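Local coordinates for protein RNA-dependent RNA polymerase (Taggert virus, PDB 6DX3) that probably removes ubiquitin from conjugates by means of the OTU-type cysteine protease domain carried within this nairovirus polymerase, at residues P35-G38 and Y42-L45; S44-M49 and K59-Q64; L90-I93 and N97-G100; E104-S109 and V131-D136. All blocks are in the same frame, centred on the assembly; numbering follows the deposited sequence.

Contact 1: residues P35-G38 and Y42-L45; sequences PMDG and YHSL
Pro35 and Asp37 meet the imidazole of His43 from two directions, one over its face and one at its edge. The pyrrolidine of Pro35 gives the face contact. Its CG stands 4.0 Å from the centroid of the His43 ring and only 7° off the ring normal, a CH-pi arrangement, while Pro35 CD lies 3.9 Å from His43 CG. Asp37 meets the same ring near its plane. Its carboxylate is tilted just 19° from the imidazole, with Asp37 OD1 3.6 Å from His43 CD2 and Asp37 OD2 3.7 Å from His43 NE2, so the two flat groups meet with little twist, in van der Waals contact. The group is placed by a chi1 of 52°, which sets Asp37 CG between the backbone N and the carbonyl carbon; OD1 is held there by a hydrogen bond from the backbone N of Asn39. Tyr58, from helix 57-72, also meets the His43 ring, at a slant. Met36 centres an inverse gamma turn that brings Pro35 and Asp37 to the same imidazole. The Asp-Gly-Asn-Cys run that begins at Asp37 is consistent with the signature of OTU cysteine proteases, in which the nucleophilic cysteine starts a helix, here 40-49.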
loop_
_atom_site.group_PDB
_atom_site.type_symbol
_atom_site.label_atom_id
_atom_site.label_comp_id
_atom_site.label_asym_id
_atom_site.label_seq_id
_atom_site.Cartn_x
_atom_site.Cartn_y
_atom_site.Cartn_z
ATOM N N PRO A 35 -10.140 -9.551 3.037
ATOM C CA PRO A 35 -11.399 -9.861 2.345
ATOM C C PRO A 35 -11.325 -9.528 0.861
ATOM O O PRO A 35 -10.722 -8.534 0.454
ATOM C CB PRO A 35 -12.422 -8.985 3.073
ATOM C CG PRO A 35 -11.860 -8.839 4.448
ATOM C CD PRO A 35 -10.366 -8.786 4.277
ATOM N N MET A 36 -11.937 -10.387 0.045
ATOM C CA MET A 36 -11.854 -10.274 -1.411
ATOM C C MET A 36 -12.968 -9.374 -1.954
ATOM O O MET A 36 -13.813 -9.780 -2.751
ATOM C CB MET A 36 -11.897 -11.659 -2.050
ATOM C CG MET A 36 -10.548 -12.370 -2.113
ATOM S SD MET A 36 -10.707 -14.135 -2.476
ATOM C CE MET A 36 -10.996 -14.792 -0.832
ATOM N N ASP A 37 -12.954 -8.126 -1.497
ATOM C CA ASP A 37 -13.834 -7.085 -2.010
ATOM C C ASP A 37 -12.992 -5.937 -2.561
ATOM O O ASP A 37 -11.760 -5.993 -2.585
ATOM C CB ASP A 37 -14.803 -6.600 -0.927
ATOM C CG ASP A 37 -14.102 -6.200 0.364
ATOM O OD1 ASP A 37 -12.909 -5.834 0.334
ATOM O OD2 ASP A 37 -14.757 -6.262 1.425
ATOM N N GLY A 38 -13.675 -4.886 -3.007
ATOM C CA GLY A 38 -13.007 -3.700 -3.506
ATOM C C GLY A 38 -12.334 -2.841 -2.454
ATOM O O GLY A 38 -11.710 -1.838 -2.812
ATOM N N TYR A 42 -7.467 -1.007 1.508
ATOM C CA TYR A 42 -7.633 -0.352 2.801
ATOM C C TYR A 42 -7.638 -1.356 3.947
ATOM O O TYR A 42 -7.164 -1.039 5.043
ATOM C CB TYR A 42 -8.914 0.481 2.793
ATOM C CG TYR A 42 -8.968 1.442 1.629
ATOM C CD1 TYR A 42 -8.061 2.491 1.536
ATOM C CD2 TYR A 42 -9.907 1.296 0.618
ATOM C CE1 TYR A 42 -8.093 3.374 0.474
ATOM C CE2 TYR A 42 -9.948 2.178 -0.452
ATOM C CZ TYR A 42 -9.035 3.215 -0.518
ATOM O OH TYR A 42 -9.061 4.098 -1.571
ATOM N N HIS A 43 -8.171 -2.559 3.719
ATOM C CA HIS A 43 -8.053 -3.632 4.704
ATOM C C HIS A 43 -6.589 -3.926 5.011
ATOM O O HIS A 43 -6.187 -3.998 6.178
ATOM C CB HIS A 43 -8.739 -4.899 4.189
ATOM C CG HIS A 43 -10.233 -4.875 4.286
ATOM N ND1 HIS A 43 -10.902 -4.872 5.491
ATOM C CD2 HIS A 43 -11.187 -4.881 3.326
ATOM C CE1 HIS A 43 -12.204 -4.866 5.268
ATOM N NE2 HIS A 43 -12.403 -4.869 3.963
ATOM N N SER A 44 -5.777 -4.108 3.964
ATOM C CA SER A 44 -4.382 -4.485 4.155
ATOM C C SER A 44 -3.569 -3.359 4.776
ATOM O O SER A 44 -2.651 -3.622 5.558
ATOM C CB SER A 44 -3.770 -4.914 2.821
ATOM O OG SER A 44 -4.074 -3.973 1.808
ATOM N N LEU A 45 -3.886 -2.105 4.444
ATOM C CA LEU A 45 -3.238 -0.982 5.113
ATOM C C LEU A 45 -3.660 -0.896 6.577
ATOM O O LEU A 45 -2.840 -0.575 7.446
ATOM C CB LEU A 45 -3.557 0.319 4.380
ATOM C CG LEU A 45 -2.880 0.493 3.018
ATOM C CD1 LEU A 45 -3.320 1.791 2.358
ATOM C CD2 LEU A 45 -1.371 0.447 3.167
#

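Contact 2: residues S44-M49 and K59-Q64; sequences SLACGM and KLIKEQ
Ile61 carries this buried contact almost by itself, dividing its branches between Leu45 and Ala46. Its first torsion (chi1 -59°) turns CG1 away from the carbonyl carbon and leaves CG2 anti to the backbone N, which lets the two branches address different neighbours. Ile61 CG2 rests 3.9 Å from Leu45 CB and 4.0 Å from Leu45 CD1, meeting both the root and one tip of the leucine. The other branch serves Ala46: Ile61 CG1 is 3.7 Å from Ala46 CB and lies equally near Ala46 N, so the isoleucine reaches the helix backbone itself. With a second torsion of -55° the chain bends, and Ile61 CD1 comes to within 4.1 Å of Ala46 CA. The branched side chains of Leu45 and Ile61 cross at about a right angle. The small methyl of Ala46 permits the close approach, the nearest pair of alpha carbons being Ala46 and Ile61 at 6.3 Å. The touching side chains are all apolar, and all three residues are buried. Phe108 of helix 102-112 packs on Ile61 and on Met49, adding a third helix to the cluster. The contact is plain hydrophobic helix-to-helix packing in the alpha-helical part of the OTU fold, joining helix 40-49, whose start probably bears the nucleophile, to helix 57-72.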
loop_
_atom_site.group_PDB
_atom_site.type_symbol
_atom_site.label_atom_id
_atom_site.label_comp_id
_atom_site.label_asym_id
_atom_site.label_seq_id
_atom_site.Cartn_x
_atom_site.Cartn_y
_atom_site.Cartn_z
ATOM N N SER A 44 -5.777 -4.108 3.964
ATOM C CA SER A 44 -4.382 -4.485 4.155
ATOM C C SER A 44 -3.569 -3.359 4.776
ATOM O O SER A 44 -2.651 -3.622 5.558
ATOM C CB SER A 44 -3.770 -4.914 2.821
ATOM O OG SER A 44 -4.074 -3.973 1.808
ATOM N N LEU A 45 -3.886 -2.105 4.444
ATOM C CA LEU A 45 -3.238 -0.982 5.113
ATOM C C LEU A 45 -3.660 -0.896 6.577
ATOM O O LEU A 45 -2.840 -0.575 7.446
ATOM C CB LEU A 45 -3.557 0.319 4.380
ATOM C CG LEU A 45 -2.880 0.493 3.018
ATOM C CD1 LEU A 45 -3.320 1.791 2.358
ATOM C CD2 LEU A 45 -1.371 0.447 3.167
ATOM N N ALA A 46 -4.932 -1.178 6.873
ATOM C CA ALA A 46 -5.361 -1.216 8.268
ATOM C C ALA A 46 -4.697 -2.362 9.019
ATOM O O ALA A 46 -4.431 -2.245 10.222
ATOM C CB ALA A 46 -6.883 -1.342 8.359
ATOM N N CYS A 47 -4.421 -3.470 8.327
ATOM C CA CYS A 47 -3.757 -4.601 8.964
ATOM C C CYS A 47 -2.357 -4.233 9.432
ATOM O O CYS A 47 -1.875 -4.770 10.436
ATOM C CB CYS A 47 -3.704 -5.788 7.998
ATOM S SG CYS A 47 -3.198 -7.351 8.748
ATOM N N GLY A 48 -1.692 -3.320 8.725
ATOM C CA GLY A 48 -0.379 -2.866 9.138
ATOM C C GLY A 48 -0.370 -1.772 10.182
ATOM O O GLY A 48 0.678 -1.525 10.784
ATOM N N MET A 49 -1.507 -1.115 10.411
ATOM C CA MET A 49 -1.594 0.004 11.338
ATOM C C MET A 49 -2.332 -0.315 12.630
ATOM O O MET A 49 -2.079 0.340 13.643
ATOM C CB MET A 49 -2.290 1.198 10.672
ATOM C CG MET A 49 -1.559 1.767 9.465
ATOM S SD MET A 49 -0.121 2.759 9.910
ATOM C CE MET A 49 -0.893 4.096 10.812
ATOM N N LYS A 59 -12.322 1.459 6.933
ATOM C CA LYS A 59 -12.962 2.766 6.839
ATOM C C LYS A 59 -12.081 3.851 7.442
ATOM O O LYS A 59 -12.004 4.966 6.912
ATOM C CB LYS A 59 -14.326 2.738 7.530
ATOM C CG LYS A 59 -15.386 1.933 6.796
ATOM C CD LYS A 59 -16.782 2.270 7.313
ATOM C CE LYS A 59 -17.844 1.404 6.655
ATOM N NZ LYS A 59 -19.221 1.764 7.102
ATOM N N LEU A 60 -11.411 3.542 8.558
ATOM C CA LEU A 60 -10.445 4.475 9.130
ATOM C C LEU A 60 -9.399 4.871 8.099
ATOM O O LEU A 60 -9.018 6.044 8.006
ATOM C CB LEU A 60 -9.770 3.848 10.353
ATOM C CG LEU A 60 -10.601 3.557 11.605
ATOM C CD1 LEU A 60 -9.689 3.145 12.747
ATOM C CD2 LEU A 60 -11.444 4.754 12.011
ATOM N N ILE A 61 -8.932 3.901 7.309
ATOM C CA ILE A 61 -7.895 4.166 6.318
ATOM C C ILE A 61 -8.440 5.017 5.183
ATOM O O ILE A 61 -7.808 5.994 4.762
ATOM C CB ILE A 61 -7.315 2.836 5.802
ATOM C CG1 ILE A 61 -6.725 2.032 6.960
ATOM C CG2 ILE A 61 -6.263 3.079 4.733
ATOM C CD1 ILE A 61 -5.689 2.796 7.754
ATOM N N LYS A 62 -9.623 4.664 4.675
ATOM C CA LYS A 62 -10.186 5.341 3.510
ATOM C C LYS A 62 -10.522 6.797 3.812
ATOM O O LYS A 62 -10.352 7.670 2.953
ATOM C CB LYS A 62 -11.426 4.581 3.035
ATOM C CG LYS A 62 -11.950 4.983 1.678
ATOM C CD LYS A 62 -12.860 3.895 1.117
ATOM C CE LYS A 62 -13.705 4.427 -0.028
ATOM N NZ LYS A 62 -14.276 3.349 -0.884
ATOM N N GLU A 63 -11.007 7.081 5.022
ATOM C CA GLU A 63 -11.288 8.464 5.389
ATOM C C GLU A 63 -10.005 9.283 5.475
ATOM O O GLU A 63 -9.987 10.461 5.100
ATOM C CB GLU A 63 -12.048 8.512 6.714
ATOM C CG GLU A 63 -13.392 7.806 6.682
ATOM C CD GLU A 63 -13.992 7.651 8.060
ATOM O OE1 GLU A 63 -13.270 7.890 9.050
ATOM O OE2 GLU A 63 -15.182 7.288 8.154
ATOM N N GLN A 64 -8.921 8.670 5.960
ATOM C CA GLN A 64 -7.644 9.364 6.030
ATOM C C GLN A 64 -7.077 9.644 4.644
ATOM O O GLN A 64 -6.416 10.669 4.447
ATOM C CB GLN A 64 -6.650 8.541 6.849
ATOM C CG GLN A 64 -6.937 8.525 8.343
ATOM C CD GLN A 64 -6.557 9.827 9.016
ATOM O OE1 GLN A 64 -5.451 10.331 8.835
ATOM N NE2 GLN A 64 -7.479 10.382 9.790
#

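Contact 3: residues L90-I93 and N97-G100; sequences LARI and NEWG
Glu98 folds its aliphatic part against the last turn of helix 86-93, where Arg92 and Ile93 receive it. The loop segment enters at Asn97, whose backbone takes up a left-handed conformation (phi 61°) and whose side chain turns away from the helix; its OD1 accepts a weak hydrogen bond from Gly38 N. Glu98 then makes the direct contact. With CG anti to the backbone N (chi1 -179°), that carbon is carried to 3.3 Å from Arg92 O, and a bend at the next torsion brings Glu98 OE2 to 3.7 Å from Arg92 CG. The charged ends stay apart: Arg92 NH1 and Glu98 OE2 are 4.6 Å from each other, beyond a salt bridge, and the carboxylate is turned 64° from the guanidinium. Arg92 instead has its salt bridge through NE with Glu84, and Ile93 CG2 lies over one face of the guanidinium, toward its rim. At the backbone, a water donates to Ile93 O at 2.6 Å and to Glu98 O at 3.1 Å, tying the helix end to the loop. Near Trp99 a second water accepts from Arg92 NH1 at 2.9 Å, in the guanidinium plane; it lies doubtfully close to Trp99 O, which makes the link to that carbonyl uncertain. Beyond Gly100 the chain enters helix 102-112. The arrangement is a water-bridged helix C-terminus, at which the connection between two successive helices of the OTU domain folds back on the turn it has just left.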
loop_
_atom_site.group_PDB
_atom_site.type_symbol
_atom_site.label_atom_id
_atom_site.label_comp_id
_atom_site.label_asym_id
_atom_site.label_seq_id
_atom_site.Cartn_x
_atom_site.Cartn_y
_atom_site.Cartn_z
ATOM N N LEU A 90 -11.641 12.318 -5.961
ATOM C CA LEU A 90 -12.346 11.954 -4.735
ATOM C C LEU A 90 -13.707 11.344 -5.040
ATOM O O LEU A 90 -14.148 10.418 -4.350
ATOM C CB LEU A 90 -12.499 13.181 -3.832
ATOM C CG LEU A 90 -11.216 13.794 -3.260
ATOM C CD1 LEU A 90 -11.526 15.069 -2.485
ATOM C CD2 LEU A 90 -10.474 12.793 -2.380
ATOM N N ALA A 91 -14.389 11.846 -6.074
ATOM C CA ALA A 91 -15.700 11.305 -6.419
ATOM C C ALA A 91 -15.615 9.840 -6.832
ATOM O O ALA A 91 -16.587 9.092 -6.670
ATOM C CB ALA A 91 -16.340 12.137 -7.531
ATOM N N ARG A 92 -14.466 9.413 -7.358
ATOM C CA ARG A 92 -14.283 8.021 -7.747
ATOM C C ARG A 92 -13.854 7.144 -6.575
ATOM O O ARG A 92 -14.493 6.127 -6.298
ATOM C CB ARG A 92 -13.255 7.914 -8.876
ATOM C CG ARG A 92 -12.833 6.484 -9.167
ATOM C CD ARG A 92 -11.888 6.401 -10.357
ATOM N NE ARG A 92 -10.639 7.119 -10.121
ATOM C CZ ARG A 92 -9.603 6.610 -9.465
ATOM N NH1 ARG A 92 -9.666 5.380 -8.973
ATOM N NH2 ARG A 92 -8.501 7.330 -9.301
ATOM N N ILE A 93 -12.775 7.521 -5.883
ATOM C CA ILE A 93 -12.220 6.645 -4.858
ATOM C C ILE A 93 -13.111 6.565 -3.626
ATOM O O ILE A 93 -13.001 5.607 -2.853
ATOM C CB ILE A 93 -10.800 7.091 -4.468
ATOM C CG1 ILE A 93 -10.830 8.455 -3.776
ATOM C CG2 ILE A 93 -9.901 7.119 -5.694
ATOM C CD1 ILE A 93 -9.682 8.671 -2.808
ATOM N N ASN A 97 -16.759 0.142 -2.104
ATOM C CA ASN A 97 -16.164 -1.041 -2.728
ATOM C C ASN A 97 -15.361 -0.707 -3.982
ATOM O O ASN A 97 -15.176 -1.568 -4.848
ATOM C CB ASN A 97 -17.226 -2.095 -3.053
ATOM C CG ASN A 97 -17.442 -3.069 -1.918
ATOM O OD1 ASN A 97 -16.585 -3.908 -1.633
ATOM N ND2 ASN A 97 -18.590 -2.966 -1.260
ATOM N N GLU A 98 -14.870 0.521 -4.097
ATOM C CA GLU A 98 -14.077 0.934 -5.245
ATOM C C GLU A 98 -12.610 0.592 -5.022
ATOM O O GLU A 98 -12.074 0.775 -3.925
ATOM C CB GLU A 98 -14.245 2.432 -5.498
ATOM C CG GLU A 98 -13.473 2.962 -6.695
ATOM C CD GLU A 98 -14.099 2.583 -8.027
ATOM O OE1 GLU A 98 -15.224 2.038 -8.040
ATOM O OE2 GLU A 98 -13.456 2.832 -9.066
ATOM N N TRP A 99 -11.967 0.097 -6.077
ATOM C CA TRP A 99 -10.594 -0.387 -5.981
ATOM C C TRP A 99 -9.635 0.726 -5.577
ATOM O O TRP A 99 -9.603 1.793 -6.198
ATOM C CB TRP A 99 -10.160 -0.976 -7.321
ATOM C CG TRP A 99 -10.793 -2.284 -7.641
ATOM C CD1 TRP A 99 -11.691 -2.541 -8.636
ATOM C CD2 TRP A 99 -10.574 -3.526 -6.967
ATOM N NE1 TRP A 99 -12.042 -3.870 -8.622
ATOM C CE2 TRP A 99 -11.370 -4.495 -7.605
ATOM C CE3 TRP A 99 -9.781 -3.913 -5.885
ATOM C CZ2 TRP A 99 -11.390 -5.823 -7.200
ATOM C CZ3 TRP A 99 -9.812 -5.232 -5.485
ATOM C CH2 TRP A 99 -10.608 -6.169 -6.137
ATOM N N GLY A 100 -8.844 0.470 -4.528
ATOM C CA GLY A 100 -7.724 1.334 -4.219
ATOM C C GLY A 100 -6.493 0.986 -5.044
ATOM O O GLY A 100 -6.370 -0.112 -5.585
HETATM O O HOH W 1 -8.300 3.662 -7.087
HETATM O O HOH W 2 -11.342 3.734 -3.507
#

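Contact 4: residues E104-S109 and V131-D136; sequences EVNFFS and VRYGED
The tight part of this contact is the side chain of Tyr133, whose ring meets Asn106 and Val105 of helix 104-109 and whose CB meets Ser109. The Asn106 backbone lies over one ring face, its N 4.2 Å above the centre, while its side-chain amide, inclined by 50° to the ring, brings ND2 to 3.3 Å from Tyr133 CE1. Val105 CG1 comes obliquely, 3.8 Å from Tyr133 CD2. Ser109 OG sits 3.6 Å from Tyr133 CB and donates to Asn106 O at 2.6 Å, from above the carbonyl plane. A single carboxylate oxygen, Glu78 OE2, is hydrogen-bonded to both Tyr133 OH and Asn106 ND2, so the polar ends of these two buried side chains share one partner. This is the helix-on-sheet packing of the OTU fold; the axes of helix 104-109 and strand 131-133 pass 9.2 Å apart, 33° between their directions. Past Tyr133 the strand gives way to a turn that touches the helix no further and leads to the exposed Glu135. Here Arg132 NE donates to Gly134 O at 2.6 Å with a bent N-H geometry (134°), and Arg132 NH2 makes a long salt bridge of 3.5 Å to Glu135 OE1. Glu135 OE2 also bonds to Tyr17 OH.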
loop_
_atom_site.group_PDB
_atom_site.type_symbol
_atom_site.label_atom_id
_atom_site.label_comp_id
_atom_site.label_asym_id
_atom_site.label_seq_id
_atom_site.Cartn_x
_atom_site.Cartn_y
_atom_site.Cartn_z
ATOM N N GLU A 104 -3.370 5.924 -3.695
ATOM C CA GLU A 104 -3.957 6.015 -2.362
ATOM C C GLU A 104 -2.958 5.601 -1.290
ATOM O O GLU A 104 -2.975 6.151 -0.181
ATOM C CB GLU A 104 -5.219 5.154 -2.281
ATOM C CG GLU A 104 -6.397 5.679 -3.100
ATOM C CD GLU A 104 -6.178 5.556 -4.599
ATOM O OE1 GLU A 104 -5.797 6.563 -5.230
ATOM O OE2 GLU A 104 -6.378 4.452 -5.142
ATOM N N VAL A 105 -2.089 4.635 -1.594
ATOM C CA VAL A 105 -0.978 4.337 -0.693
ATOM C C VAL A 105 -0.065 5.547 -0.578
ATOM O O VAL A 105 0.400 5.895 0.515
ATOM C CB VAL A 105 -0.204 3.099 -1.179
ATOM C CG1 VAL A 105 1.004 2.865 -0.289
ATOM C CG2 VAL A 105 -1.098 1.878 -1.221
ATOM N N ASN A 106 0.213 6.199 -1.709
ATOM C CA ASN A 106 1.026 7.410 -1.718
ATOM C C ASN A 106 0.495 8.433 -0.722
ATOM O O ASN A 106 1.236 8.931 0.132
ATOM C CB ASN A 106 1.055 7.990 -3.138
ATOM C CG ASN A 106 2.149 9.026 -3.335
ATOM O OD1 ASN A 106 2.479 9.787 -2.423
ATOM N ND2 ASN A 106 2.709 9.068 -4.541
ATOM N N PHE A 107 -0.803 8.737 -0.802
ATOM C CA PHE A 107 -1.379 9.757 0.071
ATOM C C PHE A 107 -1.381 9.316 1.531
ATOM O O PHE A 107 -1.087 10.118 2.424
ATOM C CB PHE A 107 -2.794 10.101 -0.393
ATOM C CG PHE A 107 -2.828 11.038 -1.564
ATOM C CD1 PHE A 107 -2.005 12.152 -1.598
ATOM C CD2 PHE A 107 -3.672 10.799 -2.638
ATOM C CE1 PHE A 107 -2.027 13.017 -2.678
ATOM C CE2 PHE A 107 -3.700 11.660 -3.722
ATOM C CZ PHE A 107 -2.878 12.769 -3.742
ATOM N N PHE A 108 -1.710 8.049 1.798
ATOM C CA PHE A 108 -1.750 7.590 3.184
ATOM C C PHE A 108 -0.364 7.610 3.816
ATOM O O PHE A 108 -0.215 7.979 4.988
ATOM C CB PHE A 108 -2.349 6.187 3.265
ATOM C CG PHE A 108 -2.374 5.623 4.658
ATOM C CD1 PHE A 108 -3.326 6.044 5.574
ATOM C CD2 PHE A 108 -1.444 4.675 5.055
ATOM C CE1 PHE A 108 -3.348 5.529 6.857
ATOM C CE2 PHE A 108 -1.463 4.156 6.338
ATOM C CZ PHE A 108 -2.416 4.581 7.238
ATOM N N SER A 109 0.659 7.210 3.057
ATOM C CA SER A 109 2.024 7.227 3.573
ATOM C C SER A 109 2.454 8.641 3.944
ATOM O O SER A 109 3.157 8.842 4.941
ATOM C CB SER A 109 2.979 6.630 2.541
ATOM O OG SER A 109 2.945 7.377 1.336
ATOM N N VAL A 131 7.657 -1.411 -5.103
ATOM C CA VAL A 131 7.746 0.039 -4.992
ATOM C C VAL A 131 7.648 0.413 -3.521
ATOM O O VAL A 131 6.971 -0.256 -2.731
ATOM C CB VAL A 131 6.667 0.772 -5.823
ATOM C CG1 VAL A 131 6.754 0.363 -7.290
ATOM C CG2 VAL A 131 5.283 0.508 -5.267
ATOM N N ARG A 132 8.343 1.485 -3.150
ATOM C CA ARG A 132 8.420 1.918 -1.762
ATOM C C ARG A 132 8.019 3.379 -1.669
ATOM O O ARG A 132 8.628 4.237 -2.316
ATOM C CB ARG A 132 9.826 1.717 -1.189
ATOM C CG ARG A 132 9.927 2.054 0.296
ATOM C CD ARG A 132 11.348 1.917 0.806
ATOM N NE ARG A 132 12.185 3.032 0.381
ATOM C CZ ARG A 132 13.507 2.974 0.276
ATOM N NH1 ARG A 132 14.146 1.849 0.568
ATOM N NH2 ARG A 132 14.189 4.038 -0.120
ATOM N N TYR A 133 6.994 3.655 -0.868
ATOM C CA TYR A 133 6.613 5.014 -0.498
ATOM C C TYR A 133 7.183 5.264 0.893
ATOM O O TYR A 133 6.604 4.841 1.894
ATOM C CB TYR A 133 5.097 5.184 -0.532
ATOM C CG TYR A 133 4.509 5.069 -1.920
ATOM C CD1 TYR A 133 4.408 6.180 -2.746
ATOM C CD2 TYR A 133 4.058 3.848 -2.404
ATOM C CE1 TYR A 133 3.873 6.079 -4.014
ATOM C CE2 TYR A 133 3.524 3.737 -3.674
ATOM C CZ TYR A 133 3.431 4.857 -4.474
ATOM O OH TYR A 133 2.897 4.756 -5.741
ATOM N N GLY A 134 8.325 5.932 0.954
ATOM C CA GLY A 134 9.029 6.173 2.197
ATOM C C GLY A 134 10.461 5.675 2.133
ATOM O O GLY A 134 10.933 5.175 1.114
ATOM N N GLU A 135 11.148 5.815 3.268
ATOM C CA GLU A 135 12.562 5.481 3.366
ATOM C C GLU A 135 12.875 4.360 4.345
ATOM O O GLU A 135 14.001 3.851 4.330
ATOM C CB GLU A 135 13.378 6.718 3.777
ATOM C CG GLU A 135 13.040 7.981 3.010
ATOM C CD GLU A 135 13.624 7.980 1.616
ATOM O OE1 GLU A 135 14.529 7.162 1.354
ATOM O OE2 GLU A 135 13.181 8.800 0.783
ATOM N N ASP A 136 11.926 3.959 5.187
ATOM C CA ASP A 136 12.239 3.062 6.287
ATOM C C ASP A 136 12.624 1.674 5.776
ATOM O O ASP A 136 12.209 1.264 4.687
ATOM C CB ASP A 136 11.052 2.952 7.238
ATOM C CG ASP A 136 10.840 4.211 8.050
ATOM O OD1 ASP A 136 11.822 4.955 8.255
ATOM O OD2 ASP A 136 9.696 4.454 8.487
#

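Contacts 1 and 2 use neighbouring, overlapping parts of helix 40-49, their centres about 9 Å apart, and share Ser44 and Leu45. Contact 2 passes on to contact 4, about 13 Å away between centres, where Leu45 CD1 is 4.2 Å from Val105 CG2. Contact 3 lies farther out, yet it reaches the loop of contact 1: Asp37 O is 3.6 Å from Trp99 CZ3. The probable nucleophile, Cys40, falls between the two segments of contact 1, which places that contact nearest the presumed active site in sequence. The bound magnesium ion is about 13 Å from the side chains of His43 and Ala46, too far for either to coordinate it.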